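Local coordinates for Glyoxalase/bleomycin resistance protein/dioxygenase (Sphaerobacter thermophilus, PDB 4HC5) that belongs to the vicinal oxygen chelate superfamily of glyoxalases, bleomycin resistance proteins and dioxygenases, and may act as a dioxygenase, at residues A[22-27]-A[50-55]. Residues are numbered along the deposited sequence; the frame is centred on the assembly and turned at random.
Sequences SDQEKA and RFVTVV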
loop_
_atom_site.group_PDB
_atom_site.type_symbol
_atom_site.label_atom_id
_atom_site.label_comp_id
_atom_site.label_asym_id
_atom_site.label_seq_id
_atom_site.Cartn_x
_atom_site.Cartn_y
_atom_site.Cartn_z
ATOM N N SER A 22 4.551 -6.719 -15.240
ATOM C CA SER A 22 5.487 -6.865 -16.376
ATOM C C SER A 22 5.151 -5.952 -17.559
ATOM O O SER A 22 6.007 -5.672 -18.415
ATOM C CB SER A 22 5.518 -8.292 -16.830
ATOM O OG SER A 22 4.250 -8.795 -17.188
ATOM N N ASP A 23 3.891 -5.497 -17.620
ATOM C CA ASP A 23 3.367 -4.730 -18.725
ATOM C C ASP A 23 2.273 -3.852 -18.185
ATOM O O ASP A 23 1.201 -4.301 -17.792
ATOM C CB ASP A 23 2.892 -5.698 -19.840
ATOM C CG ASP A 23 2.417 -5.042 -21.078
ATOM O OD1 ASP A 23 1.642 -4.086 -20.987
ATOM O OD2 ASP A 23 2.676 -5.619 -22.219
ATOM N N GLN A 24 2.543 -2.572 -18.254
ATOM C CA GLN A 24 1.589 -1.588 -17.726
ATOM C C GLN A 24 0.236 -1.587 -18.447
ATOM O O GLN A 24 -0.822 -1.429 -17.782
ATOM C CB GLN A 24 2.171 -0.196 -17.561
ATOM C CG GLN A 24 3.344 -0.084 -16.626
ATOM C CD GLN A 24 3.852 1.325 -16.522
ATOM O OE1 GLN A 24 4.388 1.856 -17.561
ATOM N NE2 GLN A 24 3.706 1.957 -15.436
ATOM N N GLU A 25 0.214 -1.634 -19.775
ATOM C CA GLU A 25 -1.033 -1.668 -20.533
ATOM C C GLU A 25 -1.882 -2.870 -20.219
ATOM O O GLU A 25 -3.090 -2.757 -20.074
ATOM C CB GLU A 25 -0.680 -1.645 -22.025
ATOM C CG GLU A 25 -0.518 -0.274 -22.591
ATOM C CD GLU A 25 -1.677 0.705 -22.292
ATOM O OE1 GLU A 25 -2.858 0.351 -22.412
ATOM O OE2 GLU A 25 -1.370 1.792 -21.921
ATOM N N LYS A 26 -1.243 -4.038 -20.160
ATOM C CA LYS A 26 -1.988 -5.263 -19.850
ATOM C C LYS A 26 -2.486 -5.220 -18.417
ATOM O O LYS A 26 -3.607 -5.662 -18.126
ATOM C CB LYS A 26 -1.145 -6.499 -20.056
ATOM C CG LYS A 26 -0.937 -6.778 -21.533
ATOM C CD LYS A 26 -0.011 -7.910 -21.748
ATOM C CE LYS A 26 0.334 -8.038 -23.232
ATOM N NZ LYS A 26 -0.531 -9.063 -23.852
ATOM N N ALA A 27 -1.669 -4.665 -17.522
ATOM C CA ALA A 27 -2.094 -4.541 -16.118
ATOM C C ALA A 27 -3.285 -3.615 -15.976
ATOM O O ALA A 27 -4.267 -3.920 -15.296
ATOM C CB ALA A 27 -0.934 -4.141 -15.220
ATOM N N ARG A 50 6.545 6.015 -16.710
ATOM C CA ARG A 50 5.147 6.249 -17.018
ATOM C C ARG A 50 4.445 5.872 -15.723
ATOM O O ARG A 50 4.351 4.734 -15.344
ATOM C CB ARG A 50 4.668 5.364 -18.195
ATOM C CG ARG A 50 3.212 5.586 -18.539
ATOM C CD ARG A 50 2.762 4.531 -19.528
ATOM N NE ARG A 50 1.318 4.566 -19.759
ATOM C CZ ARG A 50 0.621 3.630 -20.381
ATOM N NH1 ARG A 50 1.199 2.552 -20.912
ATOM N NH2 ARG A 50 -0.677 3.811 -20.483
ATOM N N PHE A 51 4.055 6.893 -14.995
ATOM C CA PHE A 51 3.425 6.752 -13.708
ATOM C C PHE A 51 1.931 6.480 -13.933
ATOM O O PHE A 51 1.212 7.309 -14.446
ATOM C CB PHE A 51 3.639 7.943 -12.766
ATOM C CG PHE A 51 3.112 7.722 -11.409
ATOM C CD1 PHE A 51 3.698 6.792 -10.551
ATOM C CD2 PHE A 51 2.032 8.446 -10.951
ATOM C CE1 PHE A 51 3.227 6.583 -9.276
ATOM C CE2 PHE A 51 1.525 8.257 -9.688
ATOM C CZ PHE A 51 2.146 7.325 -8.799
ATOM N N VAL A 52 1.516 5.233 -13.531
ATOM C CA VAL A 52 0.159 4.738 -13.796
ATOM C C VAL A 52 -0.403 4.282 -12.471
ATOM O O VAL A 52 0.209 3.497 -11.726
ATOM C CB VAL A 52 0.136 3.566 -14.821
ATOM C CG1 VAL A 52 -1.279 2.976 -14.953
ATOM C CG2 VAL A 52 0.741 3.973 -16.182
ATOM N N THR A 53 -1.619 4.769 -12.172
ATOM C CA THR A 53 -2.330 4.289 -11.007
ATOM C C THR A 53 -3.811 3.975 -11.312
ATOM O O THR A 53 -4.413 4.496 -12.247
ATOM C CB THR A 53 -2.328 5.256 -9.788
ATOM O OG1 THR A 53 -3.176 6.362 -10.078
ATOM C CG2 THR A 53 -0.935 5.782 -9.395
ATOM N N VAL A 54 -4.364 3.104 -10.457
ATOM C CA VAL A 54 -5.743 2.691 -10.516
ATOM C C VAL A 54 -6.340 2.752 -9.082
ATOM O O VAL A 54 -5.647 2.691 -8.090
ATOM C CB VAL A 54 -5.912 1.244 -11.083
ATOM C CG1 VAL A 54 -5.615 1.219 -12.581
ATOM C CG2 VAL A 54 -5.039 0.234 -10.325
ATOM N N VAL A 55 -7.669 2.930 -9.027
ATOM C CA VAL A 55 -8.324 3.068 -7.724
ATOM C C VAL A 55 -9.675 2.330 -7.742
ATOM O O VAL A 55 -10.372 2.379 -8.718
ATOM C CB VAL A 55 -8.553 4.571 -7.346
ATOM C CG1 VAL A 55 -9.627 5.250 -8.213
ATOM C CG2 VAL A 55 -8.864 4.763 -5.873
HETATM O O HOH W 1 7.028 3.163 -16.668
#
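R50 meets both Q24 and E25 where the first turn of helix 24-34 lies against strand 49-55, inside the first βαβββ module of a vicinal oxygen chelate fold. Its backbone O accepts a nearly straight bond from Q24 NE2 at 2.9 Å, with the oxygen close to the amide plane of Q24. That same NE2 also donates to the backbone O of L65, on the neighbouring strand 62-66, so both of its hydrogens are used and the amide is fixed in rotation. On the other branch, Q24 OE1 takes a bond from a water that in turn accepts from R50 N, so the Q24 amide binds R50 O directly and R50 N through one water. Q24 can do this because its CG lies anti to its own carbonyl carbon (chi1 -60°) and the chain then runs out straight to the strand.

The side chain of R50 stretches back past Q24 in the opposite direction, extended from CG to NE, its CB 3.6 Å from Q24 OE1. At its end it forms a salt bridge with E25, next to the N-cap D23, whose OD1 accepts from K26 N. E25 bends at chi2 (-50°), and R50 NH1 and NH2 both donate end-on to its OE2, at 2.9 and 2.6 Å, with carboxylate and guanidinium nearly coplanar (13°). D42 OD1 of strand 38-46 makes a salt bridge with R50 NE, so the guanidinium is held there as well as at its two terminal nitrogens. F51 turns to the other face of the sheet, where its ring meets F41 edge-to-face. V52 and, farther along, V54 come back to the helix side: V54 packs on L28 and Y31 of the same helix, and V52 CG2 lies 3.7 Å from Q24 NE2.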